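Local coordinates for protein ATP:cob(I)alamin adenosyltransferase (Salmonella enterica subsp. enterica serovar Livingstone, PDB 5CX7) that binds heme as the C-terminal domain, of unknown function, of an enzyme that probably converts cob(I)alamin to adenosylcobalamin, at residues V25-S38 against T49-A63. Numbering follows the deposited sequence.
With HEM (protoporphyrin IX containing Fe), chain B.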
ATOM      1  N   VAL E  25     -26.529 -18.141  -4.455  1.00 16.07           N
ATOM      2  CA  VAL E  25     -26.198 -19.160  -3.455  1.00 16.21           C
ATOM      3  C   VAL E  25     -26.890 -20.497  -3.764  1.00 18.89           C
ATOM      4  O   VAL E  25     -26.271 -21.573  -3.686  1.00 20.47           O
ATOM      5  CB  VAL E  25     -26.579 -18.671  -2.054  1.00 16.91           C
ATOM      6  CG1 VAL E  25     -26.551 -19.782  -0.997  1.00 19.60           C
ATOM      7  CG2 VAL E  25     -25.655 -17.551  -1.602  1.00 17.02           C
ATOM      8  N   GLU E  26     -28.182 -20.443  -4.122  1.00 18.96           N
ATOM      9  CA  GLU E  26     -28.916 -21.666  -4.519  1.00 21.56           C
ATOM     10  C   GLU E  26     -28.222 -22.401  -5.689  1.00 19.89           C
ATOM     11  O   GLU E  26     -28.073 -23.622  -5.665  1.00 21.23           O
ATOM     12  CB  GLU E  26     -30.388 -21.353  -4.842  1.00 22.32           C
ATOM     13  CG  GLU E  26     -31.157 -21.087  -3.539  1.00 27.73           C
ATOM     14  CD  GLU E  26     -32.608 -20.655  -3.754  1.00 32.18           C
ATOM     15  OE1 GLU E  26     -33.039 -20.522  -4.939  1.00 39.14           O
ATOM     16  OE2 GLU E  26     -33.306 -20.417  -2.741  1.00 37.30           O
ATOM     17  N   ARG E  27     -27.848 -21.670  -6.720  1.00 17.05           N
ATOM     18  CA  ARG E  27     -27.171 -22.257  -7.845  1.00 18.30           C
ATOM     19  C   ARG E  27     -25.801 -22.852  -7.461  1.00 20.23           C
ATOM     20  O   ARG E  27     -25.451 -23.966  -7.908  1.00 15.89           O
ATOM     21  CB  ARG E  27     -27.000 -21.230  -8.997  1.00 18.86           C
ATOM     22  CG  ARG E  27     -26.372 -21.776 -10.257  1.00 19.71           C
ATOM     23  CD  ARG E  27     -27.159 -23.030 -10.734  1.00 19.92           C
ATOM     24  NE  ARG E  27     -26.584 -23.520 -11.964  1.00 16.09           N
ATOM     25  CZ  ARG E  27     -26.767 -24.753 -12.457  1.00 19.86           C
ATOM     26  NH1 ARG E  27     -27.535 -25.638 -11.826  1.00 16.37           N
ATOM     27  NH2 ARG E  27     -26.129 -25.131 -13.599  1.00 17.75           N
ATOM     28  N   ALA E  28     -25.023 -22.105  -6.636  1.00 17.33           N
ATOM     29  CA  ALA E  28     -23.768 -22.655  -6.149  1.00 16.76           C
ATOM     30  C   ALA E  28     -23.975 -23.965  -5.344  1.00 18.14           C
ATOM     31  O   ALA E  28     -23.209 -24.949  -5.502  1.00 18.78           O
ATOM     32  CB  ALA E  28     -23.055 -21.610  -5.288  1.00 15.41           C
ATOM     33  N   GLN E  29     -24.997 -24.006  -4.499  1.00 18.85           N
ATOM     34  CA  GLN E  29     -25.391 -25.257  -3.817  1.00 23.53           C
ATOM     35  C   GLN E  29     -25.699 -26.413  -4.810  1.00 25.00           C
ATOM     36  O   GLN E  29     -25.249 -27.527  -4.591  1.00 22.71           O
ATOM     37  CB  GLN E  29     -26.592 -25.036  -2.900  1.00 25.96           C
ATOM     38  CG  GLN E  29     -26.235 -24.238  -1.680  1.00 28.95           C
ATOM     39  CD  GLN E  29     -27.438 -23.786  -0.874  1.00 31.69           C
ATOM     40  OE1 GLN E  29     -28.554 -23.767  -1.358  1.00 31.21           O
ATOM     41  NE2 GLN E  29     -27.203 -23.435   0.346  1.00 32.19           N
ATOM     42  N   GLN E  30     -26.411 -26.124  -5.907  1.00 22.14           N
ATOM     43  CA  GLN E  30     -26.701 -27.137  -6.895  1.00 23.65           C
ATOM     44  C   GLN E  30     -25.432 -27.667  -7.519  1.00 24.68           C
ATOM     45  O   GLN E  30     -25.336 -28.853  -7.825  1.00 23.84           O
ATOM     46  CB  GLN E  30     -27.601 -26.600  -8.022  1.00 26.78           C
ATOM     47  CG  GLN E  30     -29.041 -26.384  -7.585  1.00 28.76           C
ATOM     48  CD  GLN E  30     -29.893 -25.549  -8.549  1.00 28.26           C
ATOM     49  OE1 GLN E  30     -29.470 -25.134  -9.622  1.00 22.02           O
ATOM     50  NE2 GLN E  30     -31.023 -25.100  -8.024  1.00 34.97           N
ATOM     51  N   LEU E  31     -24.471 -26.752  -7.758  1.00 22.08           N
ATOM     52  CA  LEU E  31     -23.222 -27.147  -8.352  1.00 22.43           C
ATOM     53  C   LEU E  31     -22.280 -27.771  -7.351  1.00 22.25           C
ATOM     54  O   LEU E  31     -21.218 -28.198  -7.769  1.00 24.59           O
ATOM     55  CB  LEU E  31     -22.573 -25.953  -9.068  1.00 22.49           C
ATOM     56  CG  LEU E  31     -23.357 -25.375 -10.239  1.00 23.54           C
ATOM     57  CD1 LEU E  31     -22.624 -24.217 -10.871  1.00 25.47           C
ATOM     58  CD2 LEU E  31     -23.646 -26.435 -11.310  1.00 25.84           C
ATOM     59  N   GLN E  32     -22.632 -27.711  -6.077  1.00 17.93           N
ATOM     60  CA  GLN E  32     -21.789 -28.147  -4.962  1.00 22.23           C
ATOM     61  C   GLN E  32     -20.405 -27.427  -4.913  1.00 22.35           C
ATOM     62  O   GLN E  32     -19.372 -28.074  -4.754  1.00 16.58           O
ATOM     63  CB  GLN E  32     -21.580 -29.653  -5.014  1.00 24.30           C
ATOM     64  CG  GLN E  32     -22.909 -30.376  -4.844  1.00 26.82           C
ATOM     65  CD  GLN E  32     -22.743 -31.880  -4.658  1.00 30.46           C
ATOM     66  OE1 GLN E  32     -22.872 -32.321  -3.561  1.00 43.61           O
ATOM     67  NE2 GLN E  32     -22.527 -32.653  -5.707  1.00 34.26           N
ATOM     68  N   VAL E  33     -20.420 -26.125  -5.144  1.00 21.49           N
ATOM     69  CA  VAL E  33     -19.201 -25.352  -5.042  1.00 22.75           C
ATOM     70  C   VAL E  33     -19.497 -24.126  -4.165  1.00 20.78           C
ATOM     71  O   VAL E  33     -20.455 -23.418  -4.406  1.00 21.54           O
ATOM     72  CB  VAL E  33     -18.589 -25.019  -6.391  1.00 29.33           C
ATOM     73  CG1 VAL E  33     -19.572 -24.360  -7.313  1.00 32.06           C
ATOM     74  CG2 VAL E  33     -17.349 -24.141  -6.224  1.00 32.15           C
ATOM     75  N   PRO E  34     -18.759 -23.979  -3.081  1.00 16.87           N
ATOM     76  CA  PRO E  34     -18.948 -22.780  -2.286  1.00 16.01           C
ATOM     77  C   PRO E  34     -18.320 -21.539  -2.899  1.00 14.30           C
ATOM     78  O   PRO E  34     -17.177 -21.595  -3.334  1.00 15.41           O
ATOM     79  CB  PRO E  34     -18.247 -23.127  -0.961  1.00 17.14           C
ATOM     80  CG  PRO E  34     -17.253 -24.163  -1.279  1.00 16.76           C
ATOM     81  CD  PRO E  34     -17.683 -24.852  -2.540  1.00 17.85           C
ATOM     82  N   VAL E  35     -19.086 -20.453  -2.965  1.00 14.41           N
ATOM     83  CA  VAL E  35     -18.627 -19.210  -3.565  1.00 12.88           C
ATOM     84  C   VAL E  35     -18.774 -18.037  -2.627  1.00 12.41           C
ATOM     85  O   VAL E  35     -19.471 -18.094  -1.612  1.00 14.54           O
ATOM     86  CB  VAL E  35     -19.307 -18.905  -4.927  1.00 12.72           C
ATOM     87  CG1 VAL E  35     -19.025 -20.025  -5.936  1.00 13.03           C
ATOM     88  CG2 VAL E  35     -20.817 -18.671  -4.771  1.00 12.57           C
ATOM     89  N   VAL E  36     -18.121 -16.932  -3.034  1.00 11.84           N
ATOM     90  CA  VAL E  36     -18.421 -15.669  -2.545  1.00 10.50           C
ATOM     91  C   VAL E  36     -19.217 -14.911  -3.626  1.00 10.71           C
ATOM     92  O   VAL E  36     -18.880 -14.956  -4.795  1.00 11.58           O
ATOM     93  CB  VAL E  36     -17.116 -14.841  -2.202  1.00  9.86           C
ATOM     94  CG1 VAL E  36     -17.456 -13.404  -1.780  1.00 10.54           C
ATOM     95  CG2 VAL E  36     -16.321 -15.507  -1.137  1.00 11.18           C
ATOM     96  N   VAL E  37     -20.253 -14.207  -3.177  1.00 11.65           N
ATOM     97  CA  VAL E  37     -21.169 -13.395  -4.016  1.00 10.96           C
ATOM     98  C   VAL E  37     -21.014 -11.980  -3.631  1.00 11.45           C
ATOM     99  O   VAL E  37     -21.001 -11.663  -2.437  1.00 12.44           O
ATOM    100  CB  VAL E  37     -22.677 -13.725  -3.751  1.00 11.58           C
ATOM    101  CG1 VAL E  37     -23.591 -12.919  -4.629  1.00 12.47           C
ATOM    102  CG2 VAL E  37     -22.926 -15.206  -3.913  1.00 11.85           C
ATOM    103  N   SER E  38     -20.845 -11.122  -4.603  1.00 13.06           N
ATOM    104  CA  SER E  38     -20.684  -9.753  -4.322  1.00 14.12           C
ATOM    105  C   SER E  38     -21.490  -8.935  -5.298  1.00 12.50           C
ATOM    106  O   SER E  38     -21.493  -9.191  -6.488  1.00 13.39           O
ATOM    107  CB  SER E  38     -19.176  -9.327  -4.404  1.00 15.57           C
ATOM    108  OG  SER E  38     -19.057  -7.880  -4.357  1.00 22.05           O
ATOM    109  N   THR E  49     -22.286  -8.574   0.240  1.00 13.25           N
ATOM    110  CA  THR E  49     -21.348  -9.639   0.132  1.00 15.36           C
ATOM    111  C   THR E  49     -21.917 -10.808   0.908  1.00 15.17           C
ATOM    112  O   THR E  49     -22.380 -10.643   2.013  1.00 16.60           O
ATOM    113  CB  THR E  49     -19.937  -9.262   0.730  1.00 17.81           C
ATOM    114  OG1 THR E  49     -19.430  -8.165  -0.004  1.00 24.28           O
ATOM    115  CG2 THR E  49     -18.932 -10.409   0.539  1.00 20.34           C
ATOM    116  N   TRP E  50     -21.728 -12.002   0.386  1.00 14.16           N
ATOM    117  CA  TRP E  50     -22.079 -13.240   1.082  1.00 13.96           C
ATOM    118  C   TRP E  50     -21.112 -14.330   0.780  1.00 10.54           C
ATOM    119  O   TRP E  50     -20.829 -14.651  -0.355  1.00 10.66           O
ATOM    120  CB  TRP E  50     -23.495 -13.709   0.624  1.00 14.97           C
ATOM    121  CG  TRP E  50     -23.965 -14.860   1.427  1.00 18.42           C
ATOM    122  CD1 TRP E  50     -23.621 -16.170   1.262  1.00 19.03           C
ATOM    123  CD2 TRP E  50     -24.759 -14.808   2.602  1.00 20.22           C
ATOM    124  NE1 TRP E  50     -24.224 -16.948   2.225  1.00 21.10           N
ATOM    125  CE2 TRP E  50     -24.922 -16.134   3.064  1.00 21.56           C
ATOM    126  CE3 TRP E  50     -25.396 -13.773   3.292  1.00 22.20           C
ATOM    127  CZ2 TRP E  50     -25.686 -16.445   4.176  1.00 24.73           C
ATOM    128  CZ3 TRP E  50     -26.193 -14.103   4.405  1.00 23.28           C
ATOM    129  CH2 TRP E  50     -26.294 -15.395   4.846  1.00 23.94           C
ATOM    130  N   ARG E  51     -20.505 -14.904   1.826  1.00 11.94           N
ATOM    131  CA  ARG E  51     -19.546 -15.961   1.666  1.00 11.82           C
ATOM    132  C   ARG E  51     -20.103 -17.265   2.142  1.00 11.53           C
ATOM    133  O   ARG E  51     -20.467 -17.391   3.303  1.00 11.89           O
ATOM    134  CB  ARG E  51     -18.263 -15.708   2.475  1.00 13.16           C
ATOM    135  CG  ARG E  51     -17.262 -16.854   2.447  1.00 14.66           C
ATOM    136  CD  ARG E  51     -15.926 -16.517   3.160  1.00 15.95           C
ATOM    137  NE  ARG E  51     -14.983 -17.631   2.992  1.00 17.81           N
ATOM    138  CZ  ARG E  51     -14.840 -18.691   3.784  1.00 18.66           C
ATOM    139  NH1 ARG E  51     -15.534 -18.830   4.912  1.00 19.55           N
ATOM    140  NH2 ARG E  51     -13.932 -19.626   3.467  1.00 17.50           N
ATOM    141  N   MET E  52     -20.066 -18.237   1.288  1.00 12.78           N
ATOM    142  CA  MET E  52     -20.497 -19.610   1.641  1.00 15.02           C
ATOM    143  C   MET E  52     -19.381 -20.330   2.368  1.00 16.02           C
ATOM    144  O   MET E  52     -18.176 -20.077   2.102  1.00 14.04           O
ATOM    145  CB  MET E  52     -20.910 -20.387   0.414  1.00 13.82           C
ATOM    146  CG  MET E  52     -22.075 -19.795  -0.317  1.00 14.19           C
ATOM    147  SD  MET E  52     -22.427 -20.550  -1.895  1.00 16.40           S
ATOM    148  CE  MET E  52     -22.845 -22.235  -1.351  1.00 19.92           C
ATOM    149  N   PRO E  53     -19.752 -21.204   3.321  1.00 18.83           N
ATOM    150  CA  PRO E  53     -18.707 -21.907   4.068  1.00 20.30           C
ATOM    151  C   PRO E  53     -17.726 -22.645   3.155  1.00 19.02           C
ATOM    152  O   PRO E  53     -18.113 -23.207   2.150  1.00 15.46           O
ATOM    153  CB  PRO E  53     -19.495 -22.899   4.963  1.00 20.41           C
ATOM    154  CG  PRO E  53     -20.856 -22.352   5.041  1.00 20.30           C
ATOM    155  CD  PRO E  53     -21.121 -21.608   3.742  1.00 18.10           C
ATOM    156  N   ASP E  54     -16.438 -22.572   3.509  1.00 19.40           N
ATOM    157  CA  ASP E  54     -15.347 -23.214   2.786  1.00 19.72           C
ATOM    158  C   ASP E  54     -15.057 -22.667   1.393  1.00 16.06           C
ATOM    159  O   ASP E  54     -14.247 -23.260   0.678  1.00 15.62           O
ATOM    160  CB  ASP E  54     -15.524 -24.735   2.684  1.00 23.83           C
ATOM    161  CG  ASP E  54     -15.632 -25.403   4.027  1.00 29.97           C
ATOM    162  OD1 ASP E  54     -14.827 -25.092   4.912  1.00 26.88           O
ATOM    163  OD2 ASP E  54     -16.534 -26.265   4.179  1.00 32.68           O
ATOM    164  N   ALA E  55     -15.613 -21.521   1.022  1.00 13.85           N
ATOM    165  CA  ALA E  55     -15.190 -20.892  -0.227  1.00 12.90           C
ATOM    166  C   ALA E  55     -13.678 -20.609  -0.198  1.00 13.32           C
ATOM    167  O   ALA E  55     -13.098 -20.246   0.837  1.00 13.21           O
ATOM    168  CB  ALA E  55     -15.942 -19.598  -0.480  1.00 13.16           C
ATOM    169  N   LEU E  56     -13.054 -20.715  -1.353  1.00 15.39           N
ATOM    170  CA  LEU E  56     -11.601 -20.427  -1.451  1.00 14.79           C
ATOM    171  C   LEU E  56     -11.345 -19.082  -0.834  1.00 13.89           C
ATOM    172  O   LEU E  56     -12.063 -18.112  -1.150  1.00 14.65           O
ATOM    173  CB  LEU E  56     -11.153 -20.359  -2.890  1.00 13.02           C
ATOM    174  CG  LEU E  56     -11.169 -21.629  -3.725  1.00 16.09           C
ATOM    175  CD1 LEU E  56     -10.710 -21.335  -5.166  1.00 17.51           C
ATOM    176  CD2 LEU E  56     -10.315 -22.723  -3.136  1.00 13.84           C
ATOM    177  N   LEU E  57     -10.273 -18.966  -0.043  1.00 13.88           N
ATOM    178  CA  LEU E  57      -9.957 -17.642   0.525  1.00 14.01           C
ATOM    179  C   LEU E  57      -9.748 -16.544  -0.483  1.00 11.35           C
ATOM    180  O   LEU E  57     -10.208 -15.415  -0.250  1.00 11.40           O
ATOM    181  CB  LEU E  57      -8.739 -17.657   1.455  1.00 17.46           C
ATOM    182  CG  LEU E  57      -8.699 -18.498   2.722  1.00 22.17           C
ATOM    183  CD1 LEU E  57      -7.384 -18.238   3.435  1.00 27.07           C
ATOM    184  CD2 LEU E  57      -9.862 -18.112   3.620  1.00 26.21           C
ATOM    185  N   VAL E  58      -9.132 -16.846  -1.596  1.00 10.74           N
ATOM    186  CA  VAL E  58      -8.954 -15.870  -2.702  1.00 11.94           C
ATOM    187  C   VAL E  58     -10.253 -15.231  -3.190  1.00 11.89           C
ATOM    188  O   VAL E  58     -10.280 -14.095  -3.621  1.00 10.21           O
ATOM    189  CB  VAL E  58      -8.166 -16.368  -3.904  1.00 14.72           C
ATOM    190  CG1 VAL E  58      -6.738 -16.724  -3.516  1.00 16.53           C
ATOM    191  CG2 VAL E  58      -8.880 -17.523  -4.632  1.00 14.83           C
ATOM    192  N   SER E  59     -11.343 -16.027  -3.156  1.00 11.46           N
ATOM    193  CA  SER E  59     -12.645 -15.534  -3.609  1.00 12.17           C
ATOM    194  C   SER E  59     -13.229 -14.367  -2.824  1.00 12.21           C
ATOM    195  O   SER E  59     -13.973 -13.554  -3.387  1.00 11.88           O
ATOM    196  CB  SER E  59     -13.655 -16.728  -3.590  1.00 12.84           C
ATOM    197  OG  SER E  59     -13.105 -17.697  -4.463  1.00 12.98           O
ATOM    198  N   SER E  60     -12.818 -14.212  -1.568  1.00 11.90           N
ATOM    199  CA  SER E  60     -13.123 -12.994  -0.761  1.00 13.41           C
ATOM    200  C   SER E  60     -12.642 -11.690  -1.404  1.00 12.37           C
ATOM    201  O   SER E  60     -13.243 -10.638  -1.204  1.00 12.64           O
ATOM    202  CB  SER E  60     -12.610 -13.106   0.683  1.00 13.18           C
ATOM    203  OG  SER E  60     -13.311 -14.176   1.315  1.00 14.37           O
ATOM    204  N   GLU E  61     -11.570 -11.775  -2.159  1.00 13.94           N
ATOM    205  CA  GLU E  61     -11.000 -10.594  -2.869  1.00 14.31           C
ATOM    206  C   GLU E  61     -11.457 -10.584  -4.309  1.00 13.00           C
ATOM    207  O   GLU E  61     -11.860  -9.547  -4.803  1.00 13.45           O
ATOM    208  CB  GLU E  61      -9.459 -10.652  -2.741  1.00 16.09           C
ATOM    209  CG  GLU E  61      -8.738  -9.507  -3.422  1.00 18.77           C
ATOM    210  CD  GLU E  61      -7.302  -9.329  -2.971  1.00 21.15           C
ATOM    211  OE1 GLU E  61      -6.831 -10.039  -2.029  1.00 22.37           O
ATOM    212  OE2 GLU E  61      -6.575  -8.499  -3.609  1.00 21.61           O
ATOM    213  N   LEU E  62     -11.466 -11.771  -4.953  1.00 12.23           N
ATOM    214  CA  LEU E  62     -11.828 -11.818  -6.366  1.00 12.94           C
ATOM    215  C   LEU E  62     -13.303 -11.504  -6.676  1.00 12.16           C
ATOM    216  O   LEU E  62     -13.593 -10.769  -7.659  1.00 12.65           O
ATOM    217  CB  LEU E  62     -11.509 -13.197  -7.008  1.00 12.97           C
ATOM    218  CG  LEU E  62     -10.061 -13.572  -7.087  1.00 12.21           C
ATOM    219  CD1 LEU E  62      -9.908 -14.986  -7.518  1.00 12.92           C
ATOM    220  CD2 LEU E  62      -9.226 -12.630  -7.967  1.00 12.98           C
ATOM    221  N   ALA E  63     -14.226 -11.951  -5.843  1.00 12.89           N
ATOM    222  CA  ALA E  63     -15.659 -11.655  -6.148  1.00 12.83           C
ATOM    223  C   ALA E  63     -16.006 -10.127  -6.127  1.00 13.13           C
ATOM    224  O   ALA E  63     -16.577  -9.624  -7.113  1.00 12.16           O
ATOM    225  CB  ALA E  63     -16.623 -12.466  -5.285  1.00 12.69           C
TER
HETATM  226  CHA HEM B 201     -36.434 -13.678   3.636  1.00 28.29           C
HETATM  227  CHB HEM B 201     -33.149 -10.190   4.499  1.00 29.16           C
HETATM  228  CHC HEM B 201     -29.899 -13.147   2.485  1.00 32.94           C
HETATM  229  CHD HEM B 201     -33.110 -16.702   2.065  1.00 29.78           C
HETATM  230  C1A HEM B 201     -35.819 -12.516   3.975  1.00 31.79           C
HETATM  231  C2A HEM B 201     -36.500 -11.376   4.424  1.00 36.34           C
HETATM  232  C3A HEM B 201     -35.574 -10.396   4.659  1.00 34.20           C
HETATM  233  C4A HEM B 201     -34.307 -10.907   4.391  1.00 32.70           C
HETATM  234  CMA HEM B 201     -35.848  -8.978   5.129  1.00 38.17           C
HETATM  235  CAA HEM B 201     -38.006 -11.208   4.583  1.00 39.91           C
HETATM  236  CBA HEM B 201     -38.483 -10.482   3.298  1.00 46.05           C
HETATM  237  CGA HEM B 201     -39.856 -10.894   2.825  1.00 53.78           C
HETATM  238  O1A HEM B 201     -40.830 -10.130   3.056  1.00 54.80           O
HETATM  239  O2A HEM B 201     -39.997 -11.976   2.194  1.00 58.80           O
HETATM  240  C1B HEM B 201     -31.952 -10.700   4.040  1.00 30.99           C
HETATM  241  C2B HEM B 201     -30.756  -9.981   4.041  1.00 31.82           C
HETATM  242  C3B HEM B 201     -29.829 -10.804   3.476  1.00 32.93           C
HETATM  243  C4B HEM B 201     -30.514 -12.064   3.098  1.00 30.07           C
HETATM  244  CMB HEM B 201     -30.618  -8.556   4.594  1.00 37.63           C
HETATM  245  CAB HEM B 201     -28.415 -10.407   3.330  1.00 37.44           C
HETATM  246  CBB HEM B 201     -27.417 -11.106   2.843  1.00 38.75           C
HETATM  247  C1C HEM B 201     -30.472 -14.367   2.171  1.00 34.72           C
HETATM  248  C2C HEM B 201     -29.777 -15.457   1.565  1.00 37.72           C
HETATM  249  C3C HEM B 201     -30.724 -16.489   1.457  1.00 36.17           C
HETATM  250  C4C HEM B 201     -31.956 -15.975   1.995  1.00 32.67           C
HETATM  251  CMC HEM B 201     -28.302 -15.489   1.127  1.00 32.09           C
HETATM  252  CAC HEM B 201     -30.632 -17.886   0.916  1.00 36.55           C
HETATM  253  CBC HEM B 201     -29.569 -18.470   0.423  1.00 42.94           C
HETATM  254  C1D HEM B 201     -34.276 -16.100   2.482  1.00 31.30           C
HETATM  255  C2D HEM B 201     -35.490 -16.920   2.446  1.00 32.75           C
HETATM  256  C3D HEM B 201     -36.466 -16.085   2.864  1.00 37.37           C
HETATM  257  C4D HEM B 201     -35.797 -14.790   3.175  1.00 27.75           C
HETATM  258  CMD HEM B 201     -35.580 -18.379   2.029  1.00 35.99           C
HETATM  259  CAD HEM B 201     -37.943 -16.455   3.040  1.00 47.46           C
HETATM  260  CBD HEM B 201     -38.688 -16.762   1.738  1.00 51.93           C
HETATM  261  CGD HEM B 201     -39.707 -15.706   1.369  1.00 62.70           C
HETATM  262  O1D HEM B 201     -40.902 -16.038   1.073  1.00 69.04           O
HETATM  263  O2D HEM B 201     -39.342 -14.503   1.321  1.00 68.31           O
HETATM  264  NA  HEM B 201     -34.458 -12.198   3.933  1.00 29.29           N
HETATM  265  NB  HEM B 201     -31.762 -11.898   3.490  1.00 31.88           N
HETATM  266  NC  HEM B 201     -31.792 -14.680   2.366  1.00 29.90           N
HETATM  267  ND  HEM B 201     -34.498 -14.826   2.914  1.00 31.14           N
HETATM  268 FE   HEM B 201     -33.202 -13.388   3.180  1.00 26.09          FE
HETATM  269  O   HOH W   1     -14.587 -22.458  -3.530  1.00 12.01           O
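M52 lays its thioether over A28 on helix 25-31, with SD 3.6 Å from A28 CB. Its chain runs alongside V35, whose CG2 lies 3.8 Å from M52 SD, then bends at chi3 (63°) and brings CE against A28 CB and Q29 CG. M52 N donates the firm bond to V35 O; the sulfur adds a weak second one, nearly straight, from V35 N to M52 SD (3.5 Å). Beyond it the strands 36-38 and 49-51 run antiparallel as one end of a beta hairpin, and V37 and W50 exchange N-H...O bonds, V37 N to W50 O at 2.9 Å. On the helix 59-63 side of the sheet, V36 sets CG1 on A63 CB (3.7 Å) and CG2 against S59 and S60. On the other side, W50 holds CG anti to the backbone N (chi1 -173°), which carries the indole to the heme, W50 CE3 lying 3.4 Å from heme CBB. V25 CG2 meets W50 CD1 (3.8 Å), heme methyl CMC sits over the centre of one indole face, and V25 CG1 touches heme vinyl carbon CBC at 3.6 Å. At the turn 52-55, P34 CB presses on P53 O, and a water links P34 O to L56 N. T49 and W50 pair antiparallel with a strand of a neighbouring subunit, so the sheet runs on across the interface. Backbone bonds thus fix the hairpin; M52 sulfur and methyl tie it to helix 25-31, V36 packs it against helix 59-63, and V25 with W50 line the apolar side of the heme pocket.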